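Local coordinates for sulfotransferase (Mycobacterium tuberculosis, PDB 2ZQ5), which probably transfers a sulfonate group from the donor PAPS to an acceptor molecule, at residues I90-V96 with Y246-V252; E172-L178 with L230-H235; H183-E188 with W199-W205. All blocks are in the same frame, centred on the assembly; numbering follows the deposited sequence.

Contact 1: I90-V96 with Y246-V252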
loop_
_atom_site.group_PDB
_atom_site.type_symbol
_atom_site.label_atom_id
_atom_site.label_comp_id
_atom_site.label_asym_id
_atom_site.label_seq_id
_atom_site.Cartn_x
_atom_site.Cartn_y
_atom_site.Cartn_z
ATOM N N ILE A 90 -6.823 13.502 -13.487
ATOM C CA ILE A 90 -5.629 12.698 -13.251
ATOM C C ILE A 90 -5.255 12.121 -14.613
ATOM O O ILE A 90 -5.908 11.199 -15.100
ATOM C CB ILE A 90 -5.913 11.538 -12.270
ATOM C CG1 ILE A 90 -6.542 12.076 -10.980
ATOM C CG2 ILE A 90 -4.622 10.789 -11.963
ATOM C CD1 ILE A 90 -5.652 13.018 -10.191
ATOM N N LYS A 91 -4.212 12.668 -15.232
ATOM C CA LYS A 91 -3.798 12.212 -16.553
ATOM C C LYS A 91 -2.601 11.274 -16.579
ATOM O O LYS A 91 -1.539 11.578 -16.036
ATOM C CB LYS A 91 -3.513 13.416 -17.461
ATOM C CG LYS A 91 -4.729 14.295 -17.724
ATOM C CD LYS A 91 -5.847 13.497 -18.384
ATOM C CE LYS A 91 -7.083 14.352 -18.621
ATOM N NZ LYS A 91 -8.184 13.565 -19.245
ATOM N N ARG A 92 -2.797 10.135 -17.238
ATOM C CA ARG A 92 -1.771 9.109 -17.397
ATOM C C ARG A 92 -0.883 8.896 -16.173
ATOM O O ARG A 92 0.338 9.077 -16.229
ATOM C CB ARG A 92 -0.906 9.424 -18.624
ATOM C CG ARG A 92 -1.700 9.537 -19.927
ATOM C CD ARG A 92 -0.768 9.721 -21.118
ATOM N NE ARG A 92 -0.127 8.471 -21.523
ATOM C CZ ARG A 92 1.047 8.403 -22.143
ATOM N NH1 ARG A 92 1.714 9.513 -22.422
ATOM N NH2 ARG A 92 1.550 7.228 -22.494
ATOM N N PRO A 93 -1.492 8.514 -15.041
ATOM C CA PRO A 93 -0.732 8.273 -13.811
ATOM C C PRO A 93 0.100 7.005 -13.957
ATOM O O PRO A 93 -0.250 6.115 -14.737
ATOM C CB PRO A 93 -1.826 8.118 -12.756
ATOM C CG PRO A 93 -2.960 7.495 -13.549
ATOM C CD PRO A 93 -2.937 8.333 -14.812
ATOM N N ILE A 94 1.201 6.930 -13.218
ATOM C CA ILE A 94 2.061 5.753 -13.243
ATOM C C ILE A 94 1.824 4.939 -11.977
ATOM O O ILE A 94 1.839 5.478 -10.866
ATOM C CB ILE A 94 3.555 6.134 -13.305
ATOM C CG1 ILE A 94 3.859 6.825 -14.635
ATOM C CG2 ILE A 94 4.420 4.887 -13.139
ATOM C CD1 ILE A 94 5.286 7.321 -14.758
ATOM N N PHE A 95 1.590 3.643 -12.160
ATOM C CA PHE A 95 1.369 2.721 -11.053
ATOM C C PHE A 95 2.462 1.665 -11.036
ATOM O O PHE A 95 2.667 0.957 -12.025
ATOM C CB PHE A 95 0.015 2.025 -11.200
ATOM C CG PHE A 95 -1.156 2.884 -10.824
ATOM C CD1 PHE A 95 -1.713 2.798 -9.553
ATOM C CD2 PHE A 95 -1.708 3.777 -11.738
ATOM C CE1 PHE A 95 -2.806 3.591 -9.195
ATOM C CE2 PHE A 95 -2.802 4.574 -11.388
ATOM C CZ PHE A 95 -3.349 4.479 -10.117
ATOM N N VAL A 96 3.174 1.573 -9.919
ATOM C CA VAL A 96 4.221 0.578 -9.761
ATOM C C VAL A 96 3.674 -0.524 -8.866
ATOM O O VAL A 96 3.002 -0.252 -7.870
ATOM C CB VAL A 96 5.478 1.169 -9.079
ATOM C CG1 VAL A 96 6.523 0.076 -8.863
ATOM C CG2 VAL A 96 6.054 2.292 -9.925
ATOM N N TYR A 246 -8.731 4.479 -13.824
ATOM C CA TYR A 246 -7.683 5.226 -14.517
ATOM C C TYR A 246 -7.445 4.532 -15.860
ATOM O O TYR A 246 -6.450 3.829 -16.038
ATOM C CB TYR A 246 -6.395 5.187 -13.692
ATOM C CG TYR A 246 -6.535 5.651 -12.256
ATOM C CD1 TYR A 246 -6.529 7.008 -11.937
ATOM C CD2 TYR A 246 -6.633 4.730 -11.212
ATOM C CE1 TYR A 246 -6.605 7.439 -10.612
ATOM C CE2 TYR A 246 -6.713 5.152 -9.881
ATOM C CZ TYR A 246 -6.694 6.508 -9.588
ATOM O OH TYR A 246 -6.738 6.939 -8.279
ATOM N N PRO A 247 -8.353 4.730 -16.827
ATOM C CA PRO A 247 -8.252 4.114 -18.156
ATOM C C PRO A 247 -6.935 4.298 -18.906
ATOM O O PRO A 247 -6.533 3.427 -19.682
ATOM C CB PRO A 247 -9.431 4.732 -18.910
ATOM C CG PRO A 247 -10.427 4.997 -17.822
ATOM C CD PRO A 247 -9.563 5.565 -16.726
ATOM N N ASP A 248 -6.275 5.427 -18.673
ATOM C CA ASP A 248 -5.013 5.745 -19.337
ATOM C C ASP A 248 -3.782 5.487 -18.470
ATOM O O ASP A 248 -2.707 6.021 -18.742
ATOM C CB ASP A 248 -5.026 7.215 -19.762
ATOM C CG ASP A 248 -5.185 8.161 -18.578
ATOM O OD1 ASP A 248 -5.404 7.672 -17.446
ATOM O OD2 ASP A 248 -5.100 9.392 -18.780
ATOM N N ALA A 249 -3.932 4.662 -17.440
ATOM C CA ALA A 249 -2.820 4.371 -16.540
ATOM C C ALA A 249 -1.616 3.714 -17.203
ATOM O O ALA A 249 -1.746 2.972 -18.180
ATOM C CB ALA A 249 -3.300 3.497 -15.384
ATOM N N LEU A 250 -0.441 4.008 -16.654
ATOM C CA LEU A 250 0.818 3.440 -17.118
ATOM C C LEU A 250 1.244 2.550 -15.958
ATOM O O LEU A 250 1.538 3.037 -14.866
ATOM C CB LEU A 250 1.843 4.550 -17.363
ATOM C CG LEU A 250 1.376 5.639 -18.332
ATOM C CD1 LEU A 250 2.446 6.711 -18.446
ATOM C CD2 LEU A 250 1.078 5.025 -19.696
ATOM N N VAL A 251 1.267 1.244 -16.193
ATOM C CA VAL A 251 1.591 0.286 -15.144
ATOM C C VAL A 251 2.952 -0.375 -15.320
ATOM O O VAL A 251 3.257 -0.911 -16.385
ATOM C CB VAL A 251 0.508 -0.807 -15.086
ATOM C CG1 VAL A 251 0.760 -1.733 -13.912
ATOM C CG2 VAL A 251 -0.869 -0.167 -14.977
ATOM N N VAL A 252 3.756 -0.337 -14.260
ATOM C CA VAL A 252 5.086 -0.937 -14.259
ATOM C C VAL A 252 5.134 -2.040 -13.209
ATOM O O VAL A 252 4.866 -1.795 -12.034
ATOM C CB VAL A 252 6.184 0.097 -13.908
ATOM C CG1 VAL A 252 7.553 -0.567 -13.939
ATOM C CG2 VAL A 252 6.132 1.262 -14.878
HETATM O O HOH W 1 -6.503 8.552 -15.118
HETATM O O HOH W 2 -7.183 10.797 -17.766
HETATM O O HOH W 3 -1.797 6.029 -21.443
#
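F95 and Y246 touch ring to ring. F95 CZ lies over one face of the Y246 ring, toward its rim, 3.4 Å from Y246 CE2. The planes stand 51° apart, so the pair is oblique. P93 CG and I90 CG2 also approach the tyrosine obliquely. A249 CB lies 4.0 Å from F95 CD2. On the sheet face of I94 and V252, L250 packs on I94 and reaches R92, where its CD2 is 3.6 Å from NH2. The polar partner of that NH2 is F335 O, to which it hydrogen-bonds.

At the loop end, R92 N donates to D248 OD2 (2.9 Å), reaching it from above the carboxylate plane. D248 CG sits between its own backbone N and carbonyl carbon (chi1 60°), which turns the carboxylate to this N-H. Two waters join the same carboxylate to I90 O. The type I turn from Y246 to A249 presents D248 here. Y246 OH is held by H212 of helix 206-219.

The backbones then run parallel. L250 N bonds P93 O (2.9 Å), F95 N bonds L250 O (2.8 Å), and V252 N bonds F95 O (2.8 Å). This pairs strands 94-97 and 250-255 as neighbours in the five-stranded parallel sheet, order 2-3-1-4-5, of the P-loop-like sulfotransferase fold.

Contact 2: E172-L178 with L230-H235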
loop_
_atom_site.group_PDB
_atom_site.type_symbol
_atom_site.label_atom_id
_atom_site.label_comp_id
_atom_site.label_asym_id
_atom_site.label_seq_id
_atom_site.Cartn_x
_atom_site.Cartn_y
_atom_site.Cartn_z
ATOM N N GLU A 172 4.598 7.074 0.402
ATOM C CA GLU A 172 3.885 5.925 0.950
ATOM C C GLU A 172 3.141 5.114 -0.107
ATOM O O GLU A 172 2.860 5.600 -1.206
ATOM C CB GLU A 172 2.872 6.394 2.001
ATOM C CG GLU A 172 3.290 6.199 3.448
ATOM C CD GLU A 172 3.363 4.737 3.852
ATOM O OE1 GLU A 172 3.388 4.470 5.070
ATOM O OE2 GLU A 172 3.409 3.856 2.963
ATOM N N GLU A 173 2.808 3.881 0.260
ATOM C CA GLU A 173 2.079 2.975 -0.616
ATOM C C GLU A 173 0.581 3.248 -0.550
ATOM O O GLU A 173 0.072 3.783 0.439
ATOM C CB GLU A 173 2.349 1.528 -0.222
ATOM C CG GLU A 173 3.792 1.098 -0.373
ATOM C CD GLU A 173 3.973 -0.360 -0.033
ATOM O OE1 GLU A 173 3.471 -0.776 1.029
ATOM O OE2 GLU A 173 4.616 -1.086 -0.820
ATOM N N CYS A 174 -0.125 2.835 -1.597
ATOM C CA CYS A 174 -1.563 3.063 -1.694
ATOM C C CYS A 174 -2.430 2.420 -0.620
ATOM O O CYS A 174 -3.565 2.853 -0.421
ATOM C CB CYS A 174 -2.062 2.633 -3.074
ATOM S SG CYS A 174 -1.238 3.473 -4.458
ATOM N N TRP A 175 -1.926 1.401 0.075
ATOM C CA TRP A 175 -2.748 0.783 1.113
ATOM C C TRP A 175 -3.113 1.815 2.172
ATOM O O TRP A 175 -4.124 1.669 2.855
ATOM C CB TRP A 175 -2.051 -0.426 1.766
ATOM C CG TRP A 175 -0.811 -0.105 2.538
ATOM C CD1 TRP A 175 0.475 -0.161 2.083
ATOM C CD2 TRP A 175 -0.739 0.336 3.899
ATOM N NE1 TRP A 175 1.346 0.219 3.077
ATOM C CE2 TRP A 175 0.628 0.530 4.201
ATOM C CE3 TRP A 175 -1.696 0.589 4.891
ATOM C CZ2 TRP A 175 1.062 0.964 5.459
ATOM C CZ3 TRP A 175 -1.262 1.022 6.143
ATOM C CH2 TRP A 175 0.107 1.204 6.412
ATOM N N GLN A 176 -2.300 2.864 2.299
ATOM C CA GLN A 176 -2.583 3.907 3.279
ATOM C C GLN A 176 -3.879 4.630 2.930
ATOM O O GLN A 176 -4.515 5.228 3.795
ATOM C CB GLN A 176 -1.420 4.897 3.359
ATOM C CG GLN A 176 -0.248 4.373 4.172
ATOM C CD GLN A 176 -0.382 4.665 5.658
ATOM O OE1 GLN A 176 -1.462 4.542 6.239
ATOM N NE2 GLN A 176 0.725 5.048 6.282
ATOM N N LEU A 177 -4.261 4.577 1.657
ATOM C CA LEU A 177 -5.511 5.188 1.219
ATOM C C LEU A 177 -6.611 4.136 1.154
ATOM O O LEU A 177 -7.718 4.367 1.633
ATOM C CB LEU A 177 -5.361 5.841 -0.159
ATOM C CG LEU A 177 -4.448 7.061 -0.270
ATOM C CD1 LEU A 177 -4.382 7.499 -1.718
ATOM C CD2 LEU A 177 -4.974 8.199 0.608
ATOM N N LEU A 178 -6.298 2.978 0.573
ATOM C CA LEU A 178 -7.275 1.902 0.429
ATOM C C LEU A 178 -7.795 1.367 1.763
ATOM O O LEU A 178 -8.902 0.820 1.830
ATOM C CB LEU A 178 -6.673 0.765 -0.406
ATOM C CG LEU A 178 -6.329 1.139 -1.853
ATOM C CD1 LEU A 178 -5.428 0.079 -2.452
ATOM C CD2 LEU A 178 -7.600 1.301 -2.677
ATOM N N LEU A 230 2.219 6.152 -8.194
ATOM C CA LEU A 230 1.746 5.327 -7.087
ATOM C C LEU A 230 2.484 4.002 -7.030
ATOM O O LEU A 230 3.058 3.561 -8.023
ATOM C CB LEU A 230 0.252 5.012 -7.256
ATOM C CG LEU A 230 -0.812 6.108 -7.395
ATOM C CD1 LEU A 230 -0.646 7.113 -6.264
ATOM C CD2 LEU A 230 -0.700 6.808 -8.752
ATOM N N LYS A 231 2.472 3.373 -5.860
ATOM C CA LYS A 231 3.083 2.057 -5.705
ATOM C C LYS A 231 2.345 1.295 -4.613
ATOM O O LYS A 231 2.096 1.832 -3.533
ATOM C CB LYS A 231 4.571 2.162 -5.357
ATOM C CG LYS A 231 5.305 0.817 -5.423
ATOM C CD LYS A 231 5.394 0.110 -4.075
ATOM C CE LYS A 231 6.511 0.701 -3.226
ATOM N NZ LYS A 231 6.881 -0.184 -2.082
ATOM N N ASN A 232 1.992 0.045 -4.895
ATOM C CA ASN A 232 1.286 -0.768 -3.911
ATOM C C ASN A 232 1.071 -2.190 -4.404
ATOM O O ASN A 232 0.853 -2.416 -5.592
ATOM C CB ASN A 232 -0.080 -0.151 -3.606
ATOM C CG ASN A 232 -0.657 -0.640 -2.297
ATOM O OD1 ASN A 232 0.001 -0.577 -1.257
ATOM N ND2 ASN A 232 -1.899 -1.117 -2.334
ATOM N N PRO A 233 1.135 -3.174 -3.493
ATOM C CA PRO A 233 0.925 -4.565 -3.898
ATOM C C PRO A 233 -0.500 -4.853 -4.405
ATOM O O PRO A 233 -0.698 -5.767 -5.198
ATOM C CB PRO A 233 1.232 -5.344 -2.620
ATOM C CG PRO A 233 2.287 -4.511 -1.967
ATOM C CD PRO A 233 1.746 -3.106 -2.150
ATOM N N SER A 234 -1.488 -4.078 -3.959
ATOM C CA SER A 234 -2.874 -4.325 -4.370
ATOM C C SER A 234 -3.107 -4.239 -5.873
ATOM O O SER A 234 -4.009 -4.882 -6.407
ATOM C CB SER A 234 -3.830 -3.348 -3.675
ATOM O OG SER A 234 -3.694 -2.040 -4.207
ATOM N N HIS A 235 -2.288 -3.456 -6.559
ATOM C CA HIS A 235 -2.457 -3.283 -7.990
ATOM C C HIS A 235 -2.334 -4.592 -8.763
ATOM O O HIS A 235 -2.833 -4.710 -9.879
ATOM C CB HIS A 235 -1.486 -2.201 -8.462
ATOM C CG HIS A 235 -1.702 -0.895 -7.760
ATOM N ND1 HIS A 235 -0.674 -0.075 -7.348
ATOM C CD2 HIS A 235 -2.845 -0.309 -7.334
ATOM C CE1 HIS A 235 -1.176 0.955 -6.688
ATOM N NE2 HIS A 235 -2.491 0.837 -6.665
HETATM O O HOH W 4 1.438 5.243 -3.632
#
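N232 reaches across to C174 and W175. Its CB packs 3.5 Å from C174 CB. CG is anti to the backbone N (chi1 -160°), which brings the amide oxygen to the backbone N of W175. OD1 accepts a weak bond from W175 N at 3.1 Å, with an N-H...O angle of 139°. The same oxygen lies 3.4 Å from W175 CD1, at the edge of the indole and in its plane. ND2 donates to S234 OG (2.8 Å), in the amide plane, which helps fix the rotation of the amide. L178 CD1 packs against both ND2 and S234 OG.

Two further links flank the asparagine. C174 N donates to K231 O at 3.1 Å. The K231 chain bends at chi2 and chi3 to bring NZ to E173 OE2 (2.7 Å), forming a salt bridge; NZ comes from the anti side of OE2, tilted out of the carboxylate plane. T104 and T105 also take bonds from NZ, so the ammonium is gripped by three oxygens. C174 SG sits at the edge of the H235 ring, 3.4 Å from CE1, and also touches L230 CB. A water joins E172 O to K231 N.

The contact lies near the centre of the chain. It sets the short helix 175-178 against the C-terminal end of strand 227-231 and the turn into helix 234-237. Strand 94-97 adjoins the strand, and H212 of helix 206-219 packs on C174.

Contact 3: H183-E188 with W199-W205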
loop_
_atom_site.group_PDB
_atom_site.type_symbol
_atom_site.label_atom_id
_atom_site.label_comp_id
_atom_site.label_asym_id
_atom_site.label_seq_id
_atom_site.Cartn_x
_atom_site.Cartn_y
_atom_site.Cartn_z
ATOM N N HIS A 183 -10.333 -2.450 2.246
ATOM C CA HIS A 183 -10.043 -3.377 1.146
ATOM C C HIS A 183 -8.538 -3.253 0.939
ATOM O O HIS A 183 -8.058 -2.264 0.377
ATOM C CB HIS A 183 -10.764 -2.977 -0.149
ATOM C CG HIS A 183 -12.213 -3.357 -0.186
ATOM N ND1 HIS A 183 -13.161 -2.765 0.620
ATOM C CD2 HIS A 183 -12.879 -4.252 -0.955
ATOM C CE1 HIS A 183 -14.348 -3.277 0.349
ATOM N NE2 HIS A 183 -14.206 -4.180 -0.603
ATOM N N SER A 184 -7.789 -4.252 1.389
ATOM C CA SER A 184 -6.335 -4.203 1.285
ATOM C C SER A 184 -5.711 -5.580 1.446
ATOM O O SER A 184 -6.179 -6.383 2.252
ATOM C CB SER A 184 -5.787 -3.266 2.369
ATOM O OG SER A 184 -4.371 -3.271 2.396
ATOM N N VAL A 185 -4.659 -5.860 0.680
ATOM C CA VAL A 185 -3.990 -7.150 0.813
ATOM C C VAL A 185 -2.909 -7.081 1.892
ATOM O O VAL A 185 -2.173 -8.045 2.110
ATOM C CB VAL A 185 -3.364 -7.633 -0.525
ATOM C CG1 VAL A 185 -4.463 -7.937 -1.532
ATOM C CG2 VAL A 185 -2.404 -6.591 -1.075
ATOM N N SER A 186 -2.819 -5.943 2.579
ATOM C CA SER A 186 -1.830 -5.786 3.641
ATOM C C SER A 186 -2.207 -6.636 4.851
ATOM O O SER A 186 -1.345 -7.206 5.520
ATOM C CB SER A 186 -1.726 -4.315 4.065
ATOM O OG SER A 186 -2.929 -3.865 4.676
ATOM N N TYR A 187 -3.504 -6.740 5.116
ATOM C CA TYR A 187 -3.981 -7.485 6.275
ATOM C C TYR A 187 -3.572 -8.946 6.298
ATOM O O TYR A 187 -3.058 -9.429 7.308
ATOM C CB TYR A 187 -5.504 -7.370 6.385
ATOM C CG TYR A 187 -5.982 -5.941 6.461
ATOM C CD1 TYR A 187 -5.466 -5.063 7.414
ATOM C CD2 TYR A 187 -6.921 -5.453 5.557
ATOM C CE1 TYR A 187 -5.871 -3.730 7.462
ATOM C CE2 TYR A 187 -7.332 -4.121 5.597
ATOM C CZ TYR A 187 -6.802 -3.270 6.548
ATOM O OH TYR A 187 -7.189 -1.948 6.575
ATOM N N GLU A 188 -3.785 -9.646 5.190
ATOM C CA GLU A 188 -3.454 -11.061 5.117
ATOM C C GLU A 188 -1.953 -11.348 5.107
ATOM O O GLU A 188 -1.540 -12.490 5.289
ATOM C CB GLU A 188 -4.122 -11.687 3.892
ATOM C CG GLU A 188 -3.517 -11.286 2.562
ATOM C CD GLU A 188 -4.407 -11.674 1.408
ATOM O OE1 GLU A 188 -5.465 -11.028 1.233
ATOM O OE2 GLU A 188 -4.063 -12.633 0.687
ATOM N N TRP A 199 -12.561 -13.748 1.007
ATOM C CA TRP A 199 -13.636 -12.809 0.729
ATOM C C TRP A 199 -13.133 -11.724 -0.222
ATOM O O TRP A 199 -13.772 -11.409 -1.227
ATOM C CB TRP A 199 -14.114 -12.172 2.041
ATOM C CG TRP A 199 -15.171 -11.117 1.865
ATOM C CD1 TRP A 199 -16.516 -11.315 1.730
ATOM C CD2 TRP A 199 -14.962 -9.702 1.771
ATOM N NE1 TRP A 199 -17.157 -10.108 1.559
ATOM C CE2 TRP A 199 -16.226 -9.104 1.579
ATOM C CE3 TRP A 199 -13.826 -8.882 1.831
ATOM C CZ2 TRP A 199 -16.387 -7.719 1.445
ATOM C CZ3 TRP A 199 -13.986 -7.504 1.696
ATOM C CH2 TRP A 199 -15.259 -6.940 1.505
ATOM N N LEU A 200 -11.975 -11.156 0.094
ATOM C CA LEU A 200 -11.409 -10.098 -0.729
ATOM C C LEU A 200 -11.163 -10.540 -2.171
ATOM O O LEU A 200 -11.364 -9.758 -3.105
ATOM C CB LEU A 200 -10.108 -9.589 -0.098
ATOM C CG LEU A 200 -9.468 -8.352 -0.734
ATOM C CD1 LEU A 200 -10.462 -7.189 -0.728
ATOM C CD2 LEU A 200 -8.206 -7.985 0.039
ATOM N N SER A 201 -10.749 -11.792 -2.354
ATOM C CA SER A 201 -10.476 -12.305 -3.698
ATOM C C SER A 201 -11.732 -12.347 -4.572
ATOM O O SER A 201 -11.635 -12.442 -5.793
ATOM C CB SER A 201 -9.856 -13.703 -3.625
ATOM O OG SER A 201 -10.837 -14.686 -3.367
ATOM N N ARG A 202 -12.903 -12.268 -3.947
ATOM C CA ARG A 202 -14.174 -12.304 -4.671
ATOM C C ARG A 202 -14.810 -10.924 -4.837
ATOM O O ARG A 202 -15.869 -10.798 -5.449
ATOM C CB ARG A 202 -15.169 -13.217 -3.939
ATOM C CG ARG A 202 -14.808 -14.696 -3.950
ATOM C CD ARG A 202 -15.814 -15.533 -3.167
ATOM N NE ARG A 202 -15.465 -15.670 -1.752
ATOM C CZ ARG A 202 -16.184 -15.182 -0.746
ATOM N NH1 ARG A 202 -17.303 -14.512 -0.986
ATOM N NH2 ARG A 202 -15.789 -15.373 0.505
ATOM N N GLN A 203 -14.165 -9.888 -4.309
ATOM C CA GLN A 203 -14.725 -8.542 -4.374
ATOM C C GLN A 203 -14.374 -7.708 -5.589
ATOM O O GLN A 203 -13.337 -7.901 -6.224
ATOM C CB GLN A 203 -14.315 -7.739 -3.134
ATOM C CG GLN A 203 -14.692 -8.375 -1.814
ATOM C CD GLN A 203 -16.144 -8.793 -1.780
ATOM O OE1 GLN A 203 -17.050 -7.963 -1.906
ATOM N NE2 GLN A 203 -16.379 -10.089 -1.613
ATOM N N ASP A 204 -15.264 -6.773 -5.900
ATOM C CA ASP A 204 -15.039 -5.834 -6.983
ATOM C C ASP A 204 -14.322 -4.666 -6.305
ATOM O O ASP A 204 -14.881 -4.013 -5.423
ATOM C CB ASP A 204 -16.368 -5.365 -7.575
ATOM C CG ASP A 204 -16.210 -4.154 -8.466
ATOM O OD1 ASP A 204 -15.132 -4.009 -9.083
ATOM O OD2 ASP A 204 -17.166 -3.352 -8.549
ATOM N N TRP A 205 -13.073 -4.427 -6.696
ATOM C CA TRP A 205 -12.284 -3.352 -6.101
ATOM C C TRP A 205 -12.605 -1.969 -6.652
ATOM O O TRP A 205 -12.113 -0.967 -6.131
ATOM C CB TRP A 205 -10.790 -3.583 -6.334
ATOM C CG TRP A 205 -10.133 -4.689 -5.562
ATOM C CD1 TRP A 205 -10.153 -6.023 -5.854
ATOM C CD2 TRP A 205 -9.236 -4.532 -4.454
ATOM N NE1 TRP A 205 -9.309 -6.706 -5.005
ATOM C CE2 TRP A 205 -8.735 -5.814 -4.138
ATOM C CE3 TRP A 205 -8.803 -3.430 -3.703
ATOM C CZ2 TRP A 205 -7.817 -6.026 -3.103
ATOM C CZ3 TRP A 205 -7.888 -3.639 -2.674
ATOM C CH2 TRP A 205 -7.405 -4.928 -2.384
HETATM O O HOH W 5 -16.580 -5.255 -1.483
#
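H183 packs against W199, L200 and Q203, and its ring makes the aromatic part of the contact. W199 CZ3 lies over one face of the imidazole, and NE2 comes within 3.6 Å of W199 CH2. The H183 ring and the six-membered ring of W199 stand 52° apart, an oblique pair. Q203 CB approaches the imidazole at its edge. The W205 indole meets H183 CB and the backbone beside it. Its CZ3 is 3.4 Å from H183 O, while CH2 nears S184 N.

The aliphatic contacts centre on L200. Its CG is anti to the backbone N (chi1 -172°), which sends the methyls toward the 183-188 segment. CD1 packs 3.8 Å from H183 CD2 and also sits over one face of W205, toward its rim. CD2 lies 3.4 Å from S184 O and 4.1 Å from V185 CG1. V185 CG1 in turn meets the W205 ring at its edge, near CZ2.

The polar link between the segments is a water. It lies in the plane of the imidazole, 2.8 Å from H183 NE2, and donates to Q203 OE1. Q203 NE2 donates to W199 O (2.9 Å) in its own amide plane. R202 N reaches that oxygen from the opposite face. This holds Q203 NE2 over a face of the W199 indole. H183 ND1 bonds S181 O, and W199 NE1 bonds E38 of helix 36-50.

Partners at both imidazole nitrogens, S181 O and the water, probably help to hold the ring's rotation. The contact joins the 183-188 loop to the end of helix 194-201 and the residues just after it, mainly by apolar and aromatic packing, with one water bridging H183 and Q203.

After three N-terminal helices the chain reaches 90-96, which opens contact 1. It next reaches 172-178, which opens contact 2, and then 183-188, which opens contact 3. Contact 3 closes first, at 199-205. Contact 2 closes at 230-235 and contact 1 last, at 246-252. The loops thus sit one within another and none cross. Contacts 1 and 2 meet in the sheet, where strands 94-97 and 227-231 are neighbours. Contacts 2 and 3 meet where L178 packs on H183 and S234 on V185 and W205. Contacts 1 and 3 stay about 9 Å apart at their nearest atoms. Contact 2 therefore bridges the central sheet and the helical part around 194-201.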